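Side-chain contacts in P-granule scaffold (Caenorhabditis japonica, PDB 5W4A), which probably scaffolds germ (P) granules, the RNA-protein condensates tied to mRNA repression in nematode germ cells, this part being its N-terminal domain: residues L81-P86 with Y173-I178; T158-L163 with K177-E182; N4-V9 with A138-I143. One frame throughout, in Å; residues are numbered along the deposited sequence.

Contact 1 of 3, residues L81-P86 with Y173-I178. With EDO (1,2-ethanediol), chain T; EDO (1,2-ethanediol), chain Q.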
ATOM      1  N   LEU C  81       3.782  14.988 -14.831  1.00 19.41           N
ATOM      2  CA  LEU C  81       4.943  15.034 -15.716  1.00 19.87           C
ATOM      3  C   LEU C  81       6.101  14.197 -15.157  1.00 22.79           C
ATOM      4  O   LEU C  81       6.756  13.436 -15.889  1.00 22.27           O
ATOM      5  CB  LEU C  81       5.391  16.473 -15.929  1.00 20.67           C
ATOM      6  CG  LEU C  81       4.470  17.435 -16.674  1.00 21.96           C
ATOM      7  CD1 LEU C  81       5.147  18.803 -16.718  1.00 26.88           C
ATOM      8  CD2 LEU C  81       4.137  16.969 -18.076  1.00 23.00           C
ATOM      9  N   LEU C  82       6.376  14.309 -13.860  1.00 18.84           N
ATOM     10  CA  LEU C  82       7.450  13.509 -13.277  1.00 23.10           C
ATOM     11  C   LEU C  82       7.169  12.020 -13.402  1.00 29.15           C
ATOM     12  O   LEU C  82       8.075  11.229 -13.680  1.00 24.60           O
ATOM     13  CB  LEU C  82       7.655  13.856 -11.813  1.00 23.24           C
ATOM     14  CG  LEU C  82       8.201  15.251 -11.537  1.00 20.93           C
ATOM     15  CD1 LEU C  82       8.354  15.448 -10.048  1.00 23.66           C
ATOM     16  CD2 LEU C  82       9.559  15.418 -12.242  1.00 24.76           C
ATOM     17  N   ALA C  83       5.931  11.614 -13.157  1.00 20.86           N
ATOM     18  CA  ALA C  83       5.586  10.200 -13.232  1.00 23.85           C
ATOM     19  C   ALA C  83       5.676   9.687 -14.661  1.00 25.04           C
ATOM     20  O   ALA C  83       5.901   8.496 -14.872  1.00 26.82           O
ATOM     21  CB  ALA C  83       4.182   9.981 -12.672  1.00 21.18           C
ATOM     22  N   LEU C  84       5.487  10.561 -15.645  1.00 22.80           N
ATOM     23  CA  LEU C  84       5.509  10.189 -17.055  1.00 24.92           C
ATOM     24  C   LEU C  84       6.914  10.045 -17.624  1.00 32.16           C
ATOM     25  O   LEU C  84       7.050   9.575 -18.755  1.00 35.77           O
ATOM     26  CB  LEU C  84       4.736  11.220 -17.890  1.00 24.18           C
ATOM     27  CG  LEU C  84       3.210  11.167 -17.756  1.00 23.74           C
ATOM     28  CD1 LEU C  84       2.543  12.361 -18.459  1.00 24.36           C
ATOM     29  CD2 LEU C  84       2.630   9.856 -18.280  1.00 26.49           C
ATOM     30  N   GLY C  85       7.941  10.489 -16.909  1.00 24.53           N
ATOM     31  CA  GLY C  85       9.307  10.123 -17.244  1.00 30.47           C
ATOM     32  C   GLY C  85      10.050  11.117 -18.124  1.00 35.87           C
ATOM     33  O   GLY C  85       9.670  12.281 -18.255  1.00 27.66           O
ATOM     34  N   PRO C  86      11.132  10.660 -18.773  1.00 35.50           N
ATOM     35  CA  PRO C  86      12.082  11.615 -19.368  1.00 31.29           C
ATOM     36  C   PRO C  86      11.526  12.463 -20.505  1.00 26.30           C
ATOM     37  O   PRO C  86      12.003  13.583 -20.700  1.00 36.95           O
ATOM     38  CB  PRO C  86      13.220  10.706 -19.858  1.00 42.86           C
ATOM     39  CG  PRO C  86      12.587   9.368 -20.038  1.00 47.88           C
ATOM     40  CD  PRO C  86      11.557   9.264 -18.961  1.00 47.40           C
ATOM     41  N   TYR C 173      -4.568   2.992 -14.442  1.00 16.58           N
ATOM     42  CA  TYR C 173      -4.944   2.561 -15.791  1.00 18.11           C
ATOM     43  C   TYR C 173      -4.419   3.521 -16.852  1.00 17.38           C
ATOM     44  O   TYR C 173      -3.869   3.085 -17.872  1.00 18.47           O
ATOM     45  CB  TYR C 173      -6.466   2.422 -15.889  1.00 16.42           C
ATOM     46  CG  TYR C 173      -6.897   1.819 -17.205  1.00 20.27           C
ATOM     47  CD1 TYR C 173      -6.639   0.475 -17.467  1.00 26.70           C
ATOM     48  CD2 TYR C 173      -7.487   2.580 -18.184  1.00 23.79           C
ATOM     49  CE1 TYR C 173      -6.982  -0.101 -18.657  1.00 30.53           C
ATOM     50  CE2 TYR C 173      -7.879   1.980 -19.415  1.00 25.21           C
ATOM     51  CZ  TYR C 173      -7.602   0.650 -19.620  1.00 26.96           C
ATOM     52  OH  TYR C 173      -7.910  -0.002 -20.806  1.00 29.40           O
ATOM     53  N   VAL C 174      -4.599   4.828 -16.643  1.00 17.34           N
ATOM     54  CA  VAL C 174      -4.092   5.817 -17.597  1.00 18.61           C
ATOM     55  C   VAL C 174      -2.584   5.692 -17.745  1.00 19.40           C
ATOM     56  O   VAL C 174      -2.063   5.649 -18.865  1.00 18.24           O
ATOM     57  CB  VAL C 174      -4.480   7.242 -17.179  1.00 16.36           C
ATOM     58  CG1 VAL C 174      -3.861   8.273 -18.118  1.00 19.03           C
ATOM     59  CG2 VAL C 174      -6.017   7.441 -17.153  1.00 19.10           C
ATOM     60  N   PHE C 175      -1.847   5.644 -16.625  1.00 18.23           N
ATOM     61  CA  PHE C 175      -0.386   5.483 -16.725  1.00 17.66           C
ATOM     62  C   PHE C 175      -0.019   4.204 -17.468  1.00 18.49           C
ATOM     63  O   PHE C 175       0.916   4.196 -18.275  1.00 19.06           O
ATOM     64  CB  PHE C 175       0.277   5.476 -15.338  1.00 18.54           C
ATOM     65  CG  PHE C 175       0.406   6.848 -14.690  1.00 18.31           C
ATOM     66  CD1 PHE C 175       1.159   7.858 -15.297  1.00 18.23           C
ATOM     67  CD2 PHE C 175      -0.181   7.122 -13.441  1.00 18.39           C
ATOM     68  CE1 PHE C 175       1.309   9.123 -14.704  1.00 19.82           C
ATOM     69  CE2 PHE C 175      -0.013   8.384 -12.839  1.00 17.97           C
ATOM     70  CZ  PHE C 175       0.711   9.382 -13.476  1.00 18.22           C
ATOM     71  N   THR C 176      -0.714   3.103 -17.188  1.00 18.79           N
ATOM     72  CA  THR C 176      -0.425   1.855 -17.878  1.00 19.44           C
ATOM     73  C   THR C 176      -0.595   2.016 -19.382  1.00 19.75           C
ATOM     74  O   THR C 176       0.259   1.570 -20.163  1.00 22.86           O
ATOM     75  CB  THR C 176      -1.328   0.748 -17.335  1.00 21.44           C
ATOM     76  OG1 THR C 176      -0.943   0.440 -15.981  1.00 21.69           O
ATOM     77  CG2 THR C 176      -1.241  -0.511 -18.166  1.00 21.99           C
ATOM     78  N   LYS C 177      -1.678   2.669 -19.807  1.00 19.58           N
ATOM     79  CA  LYS C 177      -1.934   2.872 -21.234  1.00 23.85           C
ATOM     80  C   LYS C 177      -0.862   3.756 -21.865  1.00 24.38           C
ATOM     81  O   LYS C 177      -0.310   3.416 -22.927  1.00 25.13           O
ATOM     82  CB  LYS C 177      -3.327   3.497 -21.437  1.00 23.22           C
ATOM     83  CG  LYS C 177      -4.523   2.584 -21.152  1.00 28.74           C
ATOM     84  CD  LYS C 177      -4.756   1.557 -22.256  1.00 40.73           C
ATOM     85  CE  LYS C 177      -5.158   2.227 -23.560  1.00 40.76           C
ATOM     86  NZ  LYS C 177      -5.563   1.240 -24.599  1.00 44.98           N
ATOM     87  N   ILE C 178      -0.545   4.904 -21.232  1.00 20.89           N
ATOM     88  CA  ILE C 178       0.335   5.892 -21.859  1.00 22.89           C
ATOM     89  C   ILE C 178       1.788   5.445 -21.844  1.00 24.19           C
ATOM     90  O   ILE C 178       2.538   5.726 -22.789  1.00 26.23           O
ATOM     91  CB  ILE C 178       0.161   7.259 -21.173  1.00 22.90           C
ATOM     92  CG1 ILE C 178      -1.259   7.767 -21.412  1.00 28.86           C
ATOM     93  CG2 ILE C 178       1.229   8.257 -21.637  1.00 28.41           C
ATOM     94  CD1 ILE C 178      -1.559   8.108 -22.863  1.00 32.91           C
TER
HETATM   95  C1  EDO T 304       2.840   3.435 -25.459  1.00 56.99           C
HETATM   96  O1  EDO T 304       4.073   3.823 -26.079  1.00 69.33           O
HETATM   97  C2  EDO T 304       1.685   4.381 -25.819  1.00 51.80           C
HETATM   98  O2  EDO T 304       2.047   5.776 -25.759  1.00 54.99           O
HETATM   99  C1  EDO Q 301       5.472   8.094 -22.996  1.00 51.27           C
HETATM  100  O1  EDO Q 301       5.501   6.757 -23.527  1.00 65.26           O
HETATM  101  C2  EDO Q 301       5.182   9.108 -24.100  1.00 56.32           C
HETATM  102  O2  EDO Q 301       3.785   9.117 -24.416  1.00 58.21           O
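The ring of F175 fills the step between A83 and L84, two neighbouring bumps on the last turn of helix 71-84. CB of A83 rests 3.6 Å from CZ of F175 and about as close to CE1, so this methyl lies beside the CE1-CZ bond, oblique to the ring. L84 comes from another side: its CD2 lies at the ring edge, near the ring plane, 3.9 Å from CD1 of F175, and the two side chains cross at about a right angle. CE1 thus touches both the alanine methyl and the leucine branch. The first torsion of F175 (chi1 -77°) sets CG anti to the carbonyl carbon, and from there the ring reaches across to helix 71-84, bridging backbones whose CA atoms at L84 and F175 are 7.6 Å apart.

CD2 of L84 is a knob with two neighbours, since CG2 of I178, one turn further along helix 169-179, stands 4.0 Å away from it. CG1 of I178 leads away from this interface, so CG2 is the branch that does the touching. O of I178 accepts hydrogen bonds from two ethanediol molecules, probably left from crystallisation, the nearer through O2 at 3.0 Å.

Other parts of the fold close the hollow. F18 and F19 meet F175 edge-to-face, and I60 of helix 57-64 touches both L84 and I178. Helix 71-84 stops here, G85 leaving it with positive phi (95°), at angles where a CB would collide with the carbonyl oxygen of L84.

No hydrogen bond or charge pair crosses between 81-86 and 173-178. The two helices are held here by shape and by exclusion of water from methyl groups and an aromatic ring, an adhesion that depends on close fit more than on direction.

Contact 2 of 3, residues T158-L163 with K177-E182. With EDO (1,2-ethanediol), chain T; EDO (1,2-ethanediol), chain Q.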
ATOM      1  N   THR C 158       4.628  -1.903 -10.804  1.00 18.79           N
ATOM      2  CA  THR C 158       4.384  -2.370  -9.444  1.00 16.28           C
ATOM      3  C   THR C 158       4.133  -1.203  -8.497  1.00 16.96           C
ATOM      4  O   THR C 158       3.211  -1.254  -7.664  1.00 17.45           O
ATOM      5  CB  THR C 158       5.588  -3.204  -8.970  1.00 19.19           C
ATOM      6  OG1 THR C 158       5.733  -4.344  -9.829  1.00 19.99           O
ATOM      7  CG2 THR C 158       5.422  -3.673  -7.553  1.00 21.77           C
ATOM      8  N   GLU C 159       4.928  -0.148  -8.607  1.00 16.27           N
ATOM      9  CA  GLU C 159       4.767   0.989  -7.698  1.00 16.90           C
ATOM     10  C   GLU C 159       3.513   1.806  -8.041  1.00 18.31           C
ATOM     11  O   GLU C 159       2.759   2.198  -7.142  1.00 18.51           O
ATOM     12  CB  GLU C 159       6.018   1.874  -7.705  1.00 18.49           C
ATOM     13  CG  GLU C 159       7.272   1.150  -7.194  1.00 18.15           C
ATOM     14  CD  GLU C 159       7.191   0.675  -5.727  1.00 24.37           C
ATOM     15  OE1 GLU C 159       6.274   1.044  -4.975  1.00 22.38           O
ATOM     16  OE2 GLU C 159       8.107  -0.087  -5.322  1.00 30.95           O
ATOM     17  N   LEU C 160       3.251   2.043  -9.326  1.00 17.33           N
ATOM     18  CA  LEU C 160       2.019   2.741  -9.714  1.00 17.10           C
ATOM     19  C   LEU C 160       0.771   1.963  -9.302  1.00 16.10           C
ATOM     20  O   LEU C 160      -0.295   2.550  -9.057  1.00 17.07           O
ATOM     21  CB  LEU C 160       2.016   2.971 -11.220  1.00 16.93           C
ATOM     22  CG  LEU C 160       2.931   4.065 -11.729  1.00 18.75           C
ATOM     23  CD1 LEU C 160       3.144   3.980 -13.230  1.00 21.39           C
ATOM     24  CD2 LEU C 160       2.366   5.434 -11.341  1.00 20.25           C
ATOM     25  N   SER C 161       0.856   0.635  -9.269  1.00 15.29           N
ATOM     26  CA  SER C 161      -0.277  -0.182  -8.858  1.00 15.51           C
ATOM     27  C   SER C 161      -0.738   0.173  -7.449  1.00 16.37           C
ATOM     28  O   SER C 161      -1.909  -0.033  -7.121  1.00 16.01           O
ATOM     29  CB  SER C 161       0.082  -1.670  -8.916  1.00 17.54           C
ATOM     30  OG  SER C 161       0.160  -2.151 -10.266  1.00 18.48           O
ATOM     31  N   GLU C 162       0.158   0.732  -6.623  1.00 15.52           N
ATOM     32  CA  GLU C 162      -0.234   1.132  -5.272  1.00 17.26           C
ATOM     33  C   GLU C 162      -1.306   2.217  -5.300  1.00 16.89           C
ATOM     34  O   GLU C 162      -2.018   2.397  -4.302  1.00 16.34           O
ATOM     35  CB  GLU C 162       0.993   1.627  -4.478  1.00 17.73           C
ATOM     36  CG  GLU C 162       2.008   0.530  -4.158  1.00 23.24           C
ATOM     37  CD  GLU C 162       1.471  -0.502  -3.201  1.00 28.21           C
ATOM     38  OE1 GLU C 162       0.789  -0.125  -2.208  1.00 28.62           O
ATOM     39  OE2 GLU C 162       1.662  -1.701  -3.494  1.00 35.55           O
ATOM     40  N   LEU C 163      -1.475   2.914  -6.439  1.00 17.00           N
ATOM     41  CA  LEU C 163      -2.577   3.884  -6.547  1.00 17.38           C
ATOM     42  C   LEU C 163      -3.932   3.227  -6.314  1.00 16.47           C
ATOM     43  O   LEU C 163      -4.862   3.877  -5.826  1.00 16.95           O
ATOM     44  CB  LEU C 163      -2.543   4.565  -7.924  1.00 15.83           C
ATOM     45  CG  LEU C 163      -1.367   5.495  -8.097  1.00 17.28           C
ATOM     46  CD1 LEU C 163      -1.207   5.860  -9.583  1.00 18.53           C
ATOM     47  CD2 LEU C 163      -1.501   6.781  -7.237  1.00 23.46           C
ATOM     48  N   LYS C 177      -1.678   2.669 -19.807  1.00 19.58           N
ATOM     49  CA  LYS C 177      -1.934   2.872 -21.234  1.00 23.85           C
ATOM     50  C   LYS C 177      -0.862   3.756 -21.865  1.00 24.38           C
ATOM     51  O   LYS C 177      -0.310   3.416 -22.927  1.00 25.13           O
ATOM     52  CB  LYS C 177      -3.327   3.497 -21.437  1.00 23.22           C
ATOM     53  CG  LYS C 177      -4.523   2.584 -21.152  1.00 28.74           C
ATOM     54  CD  LYS C 177      -4.756   1.557 -22.256  1.00 40.73           C
ATOM     55  CE  LYS C 177      -5.158   2.227 -23.560  1.00 40.76           C
ATOM     56  NZ  LYS C 177      -5.563   1.240 -24.599  1.00 44.98           N
ATOM     57  N   ILE C 178      -0.545   4.904 -21.232  1.00 20.89           N
ATOM     58  CA  ILE C 178       0.335   5.892 -21.859  1.00 22.89           C
ATOM     59  C   ILE C 178       1.788   5.445 -21.844  1.00 24.19           C
ATOM     60  O   ILE C 178       2.538   5.726 -22.789  1.00 26.23           O
ATOM     61  CB  ILE C 178       0.161   7.259 -21.173  1.00 22.90           C
ATOM     62  CG1 ILE C 178      -1.259   7.767 -21.412  1.00 28.86           C
ATOM     63  CG2 ILE C 178       1.229   8.257 -21.637  1.00 28.41           C
ATOM     64  CD1 ILE C 178      -1.559   8.108 -22.863  1.00 32.91           C
ATOM     65  N   LEU C 179       2.218   4.758 -20.790  1.00 20.52           N
ATOM     66  CA  LEU C 179       3.596   4.319 -20.665  1.00 19.87           C
ATOM     67  C   LEU C 179       3.833   2.931 -21.222  1.00 23.58           C
ATOM     68  O   LEU C 179       4.961   2.442 -21.129  1.00 26.60           O
ATOM     69  CB  LEU C 179       4.022   4.357 -19.202  1.00 22.30           C
ATOM     70  CG  LEU C 179       3.975   5.765 -18.599  1.00 19.97           C
ATOM     71  CD1 LEU C 179       4.318   5.670 -17.130  1.00 23.70           C
ATOM     72  CD2 LEU C 179       4.879   6.740 -19.339  1.00 24.01           C
ATOM     73  N   GLY C 180       2.800   2.269 -21.727  1.00 22.85           N
ATOM     74  CA  GLY C 180       2.982   0.953 -22.324  1.00 24.75           C
ATOM     75  C   GLY C 180       3.397  -0.100 -21.322  1.00 26.91           C
ATOM     76  O   GLY C 180       4.270  -0.926 -21.614  1.00 24.66           O
ATOM     77  N   LEU C 181       2.798  -0.096 -20.137  1.00 22.63           N
ATOM     78  CA  LEU C 181       3.218  -1.022 -19.099  1.00 19.91           C
ATOM     79  C   LEU C 181       2.529  -2.378 -19.169  1.00 21.23           C
ATOM     80  O   LEU C 181       2.886  -3.266 -18.385  1.00 23.62           O
ATOM     81  CB  LEU C 181       2.979  -0.405 -17.704  1.00 23.28           C
ATOM     82  CG  LEU C 181       3.623   0.978 -17.541  1.00 21.69           C
ATOM     83  CD1 LEU C 181       3.296   1.555 -16.179  1.00 21.96           C
ATOM     84  CD2 LEU C 181       5.119   0.933 -17.751  1.00 24.75           C
ATOM     85  N   GLU C 182       1.531  -2.557 -20.037  1.00 23.80           N
ATOM     86  CA  GLU C 182       0.878  -3.856 -20.172  1.00 21.91           C
ATOM     87  C   GLU C 182       1.722  -4.758 -21.074  1.00 29.00           C
ATOM     88  O   GLU C 182       1.983  -4.423 -22.234  1.00 30.07           O
ATOM     89  CB  GLU C 182      -0.544  -3.688 -20.717  1.00 25.18           C
ATOM     90  CG  GLU C 182      -1.303  -5.013 -20.728  1.00 29.20           C
ATOM     91  CD  GLU C 182      -2.731  -4.897 -21.254  1.00 35.07           C
ATOM     92  OE1 GLU C 182      -3.174  -3.777 -21.576  1.00 39.61           O
ATOM     93  OE2 GLU C 182      -3.398  -5.949 -21.329  1.00 49.15           O
TER
HETATM   94  C1  EDO T 304       2.840   3.435 -25.459  1.00 56.99           C
HETATM   95  O1  EDO T 304       4.073   3.823 -26.079  1.00 69.33           O
HETATM   96  C2  EDO T 304       1.685   4.381 -25.819  1.00 51.80           C
HETATM   97  O2  EDO T 304       2.047   5.776 -25.759  1.00 54.99           O
HETATM   98  C1  EDO Q 301       5.472   8.094 -22.996  1.00 51.27           C
HETATM   99  O1  EDO Q 301       5.501   6.757 -23.527  1.00 65.26           O
HETATM  100  C2  EDO Q 301       5.182   9.108 -24.100  1.00 56.32           C
HETATM  101  O2  EDO Q 301       3.785   9.117 -24.416  1.00 58.21           O
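L160 meets L181 and L179 through a single methyl, and every contact between 158-163 and 177-182 is apolar. CD1 of L160 lies 3.8 Å from CD1 of L181, methyl to methyl, with the two side chains crossing at about a right angle. The same CD1 is 4.4 Å from CD1 of L179, a looser approach. All three leucines point their CB toward the opposite segment; L160 holds CG beside its backbone N (chi1 -75°) and its second torsion near 165°, and together these bring CD1 to the two leucines. The shared surface is small, 74 Å² counted over both sides.

Backbone bonds shape the two ends that bring these leucines together. Helix 169-179 finishes in a Schellman motif at G180, whose positive phi reverses the chain and lets L181 fold back beside L179. On the other segment N of L163 bonds to O of L160 at 2.9 Å, part of the 3-10 turn that follows helix 153-160.

Polar groups work on the outer sides. E162 forms a salt bridge through OE2 with K131 of the second subunit, and OG1 of T158 is hydrogen-bonded to R128 of that subunit, so 158-163 has an apolar face inward and a dimer-facing polar one. E182 pairs instead with R194 of its own chain.

The leucine cluster joins the end of helix 153-160 to the end of helix 169-179. N153 and F157 also touch L181, F175 lies against L160 from within helix 169-179, and T147 of helix 136-148 reaches L160 as well.

Contact 3 of 3, residues N4-V9 with A138-I143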
ATOM      1  N   ASN C   4      -1.770  24.446  -2.341  1.00 47.00           N
ATOM      2  CA  ASN C   4      -0.568  23.667  -2.583  1.00 48.80           C
ATOM      3  C   ASN C   4      -0.745  22.193  -2.222  1.00 44.63           C
ATOM      4  O   ASN C   4       0.186  21.408  -2.421  1.00 44.66           O
ATOM      5  CB  ASN C   4       0.615  24.269  -1.803  1.00 50.46           C
ATOM      6  CG  ASN C   4       0.492  24.082  -0.292  1.00 54.82           C
ATOM      7  OD1 ASN C   4      -0.610  24.013   0.251  1.00 58.30           O
ATOM      8  ND2 ASN C   4       1.630  24.005   0.390  1.00 61.67           N
ATOM      9  N   LYS C   5      -1.912  21.788  -1.711  1.00 30.20           N
ATOM     10  CA  LYS C   5      -2.070  20.454  -1.144  1.00 23.15           C
ATOM     11  C   LYS C   5      -2.409  19.466  -2.248  1.00 22.25           C
ATOM     12  O   LYS C   5      -3.119  19.801  -3.199  1.00 26.49           O
ATOM     13  CB  LYS C   5      -3.173  20.464  -0.079  1.00 31.51           C
ATOM     14  CG  LYS C   5      -3.347  19.169   0.686  1.00 39.84           C
ATOM     15  CD  LYS C   5      -4.198  19.394   1.935  1.00 51.84           C
ATOM     16  CE  LYS C   5      -5.181  18.264   2.155  1.00 51.75           C
ATOM     17  NZ  LYS C   5      -5.917  18.425   3.433  1.00 58.83           N
ATOM     18  N   ARG C   6      -1.866  18.247  -2.142  1.00 18.89           N
ATOM     19  CA  ARG C   6      -2.244  17.182  -3.068  1.00 17.49           C
ATOM     20  C   ARG C   6      -3.628  16.680  -2.680  1.00 20.75           C
ATOM     21  O   ARG C   6      -3.817  16.204  -1.556  1.00 23.02           O
ATOM     22  CB  ARG C   6      -1.239  16.032  -3.012  1.00 19.25           C
ATOM     23  CG  ARG C   6       0.148  16.378  -3.575  1.00 18.79           C
ATOM     24  CD  ARG C   6       1.045  15.158  -3.634  1.00 18.50           C
ATOM     25  NE  ARG C   6       2.237  15.482  -4.430  1.00 18.25           N
ATOM     26  CZ  ARG C   6       3.325  16.092  -3.957  1.00 16.50           C
ATOM     27  NH1 ARG C   6       3.453  16.398  -2.679  1.00 19.25           N
ATOM     28  NH2 ARG C   6       4.327  16.383  -4.785  1.00 18.52           N
ATOM     29  N   GLU C   7      -4.598  16.815  -3.584  1.00 18.31           N
ATOM     30  CA  GLU C   7      -5.978  16.442  -3.307  1.00 17.51           C
ATOM     31  C   GLU C   7      -6.551  15.578  -4.416  1.00 16.33           C
ATOM     32  O   GLU C   7      -6.482  15.946  -5.594  1.00 19.15           O
ATOM     33  CB  GLU C   7      -6.828  17.712  -3.121  1.00 22.94           C
ATOM     34  CG  GLU C   7      -6.319  18.552  -1.931  1.00 32.19           C
ATOM     35  CD  GLU C   7      -7.013  19.906  -1.783  1.00 54.51           C
ATOM     36  OE1 GLU C   7      -7.135  20.649  -2.786  1.00 63.79           O
ATOM     37  OE2 GLU C   7      -7.428  20.221  -0.649  1.00 54.75           O
ATOM     38  N   ILE C   8      -7.175  14.465  -4.021  1.00 16.20           N
ATOM     39  CA  ILE C   8      -7.948  13.633  -4.936  1.00 15.40           C
ATOM     40  C   ILE C   8      -9.255  14.359  -5.226  1.00 16.48           C
ATOM     41  O   ILE C   8      -9.858  14.967  -4.322  1.00 18.39           O
ATOM     42  CB  ILE C   8      -8.202  12.246  -4.332  1.00 16.43           C
ATOM     43  CG1 ILE C   8      -6.852  11.521  -4.180  1.00 16.94           C
ATOM     44  CG2 ILE C   8      -9.183  11.432  -5.185  1.00 15.31           C
ATOM     45  CD1 ILE C   8      -6.909  10.242  -3.389  1.00 17.90           C
ATOM     46  N   VAL C   9      -9.691  14.299  -6.475  1.00 16.35           N
ATOM     47  CA  VAL C   9     -10.972  14.862  -6.892  1.00 15.61           C
ATOM     48  C   VAL C   9     -11.733  13.788  -7.674  1.00 18.77           C
ATOM     49  O   VAL C   9     -11.187  12.764  -8.089  1.00 18.00           O
ATOM     50  CB  VAL C   9     -10.800  16.142  -7.721  1.00 18.31           C
ATOM     51  CG1 VAL C   9     -10.040  17.198  -6.923  1.00 21.63           C
ATOM     52  CG2 VAL C   9     -10.070  15.857  -9.015  1.00 19.42           C
ATOM     53  N   ALA C 138      -0.049  12.428   1.763  1.00 15.60           N
ATOM     54  CA  ALA C 138       1.276  11.849   2.005  1.00 17.83           C
ATOM     55  C   ALA C 138       1.458  10.558   1.233  1.00 16.21           C
ATOM     56  O   ALA C 138       2.550  10.276   0.732  1.00 17.08           O
ATOM     57  CB  ALA C 138       1.481  11.576   3.490  1.00 19.11           C
ATOM     58  N   LYS C 139       0.401   9.752   1.156  1.00 17.34           N
ATOM     59  CA  LYS C 139       0.473   8.493   0.437  1.00 15.40           C
ATOM     60  C   LYS C 139       0.646   8.716  -1.063  1.00 16.57           C
ATOM     61  O   LYS C 139       1.376   7.972  -1.717  1.00 16.89           O
ATOM     62  CB  LYS C 139      -0.767   7.655   0.754  1.00 15.14           C
ATOM     63  CG  LYS C 139      -0.805   7.175   2.202  1.00 17.52           C
ATOM     64  CD  LYS C 139      -2.178   6.620   2.568  1.00 16.20           C
ATOM     65  CE  LYS C 139      -2.284   6.345   4.075  1.00 16.37           C
ATOM     66  NZ  LYS C 139      -1.208   5.469   4.581  1.00 17.31           N
ATOM     67  N   ILE C 140       0.021   9.754  -1.619  1.00 15.87           N
ATOM     68  CA  ILE C 140       0.245  10.070  -3.034  1.00 16.51           C
ATOM     69  C   ILE C 140       1.704  10.453  -3.272  1.00 17.75           C
ATOM     70  O   ILE C 140       2.326  10.009  -4.244  1.00 18.25           O
ATOM     71  CB  ILE C 140      -0.716  11.174  -3.495  1.00 16.18           C
ATOM     72  CG1 ILE C 140      -2.164  10.677  -3.476  1.00 16.70           C
ATOM     73  CG2 ILE C 140      -0.315  11.704  -4.903  1.00 16.92           C
ATOM     74  CD1 ILE C 140      -3.166  11.793  -3.539  1.00 19.92           C
ATOM     75  N   LEU C 141       2.260  11.296  -2.402  1.00 16.97           N
ATOM     76  CA  LEU C 141       3.672  11.668  -2.496  1.00 16.55           C
ATOM     77  C   LEU C 141       4.583  10.436  -2.475  1.00 17.28           C
ATOM     78  O   LEU C 141       5.514  10.325  -3.289  1.00 17.67           O
ATOM     79  CB  LEU C 141       4.023  12.619  -1.346  1.00 16.87           C
ATOM     80  CG  LEU C 141       5.501  12.947  -1.165  1.00 18.35           C
ATOM     81  CD1 LEU C 141       6.103  13.578  -2.412  1.00 20.26           C
ATOM     82  CD2 LEU C 141       5.619  13.869   0.006  1.00 25.00           C
ATOM     83  N   ALA C 142       4.322   9.507  -1.558  1.00 16.63           N
ATOM     84  CA  ALA C 142       5.128   8.289  -1.470  1.00 15.70           C
ATOM     85  C   ALA C 142       5.074   7.496  -2.766  1.00 18.05           C
ATOM     86  O   ALA C 142       6.109   7.040  -3.259  1.00 18.12           O
ATOM     87  CB  ALA C 142       4.647   7.446  -0.292  1.00 17.83           C
ATOM     88  N   ILE C 143       3.878   7.321  -3.336  1.00 15.90           N
ATOM     89  CA  ILE C 143       3.750   6.565  -4.581  1.00 17.64           C
ATOM     90  C   ILE C 143       4.471   7.287  -5.716  1.00 19.83           C
ATOM     91  O   ILE C 143       5.137   6.654  -6.550  1.00 18.78           O
ATOM     92  CB  ILE C 143       2.267   6.307  -4.903  1.00 19.67           C
ATOM     93  CG1 ILE C 143       1.695   5.329  -3.899  1.00 24.93           C
ATOM     94  CG2 ILE C 143       2.095   5.757  -6.350  1.00 23.36           C
ATOM     95  CD1 ILE C 143       0.162   5.343  -3.884  1.00 22.72           C
TER
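A partly buried, mixed contact lays the N-terminal arm ahead of strand 9-11 against one side of helix 136-148, with R6 and I8 of the arm meeting I140 and L141 of the helix. The arm is extended, and E7, between these two residues, points its CB away from the helix. R6 and I140 come nearest in backbone, 7.5 Å between CA atoms.

The aliphatic part of R6 does the first share of the packing. Its chain is extended from CG to NE (chi2 -174°, chi3 168°), and it runs antiparallel to the side chain of I140, with CD of R6 3.9 Å from CG2 of I140. That run carries the guanidinium over L141, whose CD1 sits 3.7 Å above one face of the group, offset toward the rim. The closest pair there is NH1 of R6 and CD1 of L141, at 3.9 Å, and CB of L141 is almost as near to NH1. I140 serves the arm with two branches: while CG2 meets R6, CD1 reaches I8, whose CG1 is 3.8 Å from it. Y17 adds to this patch, touching both R6 and I140.

The charge of R6 is answered outside these segments. NE makes a salt bridge with D79 and NH1 with D107, gripping the group at two nitrogens and limiting its rotation. A bound imidazole, probably from the crystallisation liquor, lies about 3 Å from the side chain.

With an alanine here, D79 and D107 would probably be left without their arginine and a gap would probably open over I140 and L141.

R6 therefore works in two ways at once: its methylenes and one guanidinium face pack on hydrocarbon, while NE and NH1 face carboxylates, tying the arm to helix 71-84 as well as to helix 136-148.

In the fold
Contacts 1 and 2 are buried and adjoining, their centres about 7 Å apart; they share K177 and I178, and the end of helix 169-179 packs on helix 71-84 in one and, through L179 and the L181 just beyond the helix, on helix 153-160 in the other. F175 continues from contact 1 to L160 of contact 2. Contact 3 lies further out, its centre about 12 Å from that of the chain, and holds the N-terminal arm. Helix 136-148 links it to contact 2, I143 packing against 159-163. Contacts 1 and 2 are purely apolar across their segments, whereas contact 3 combines apolar packing with an arginine paired to outside aspartates.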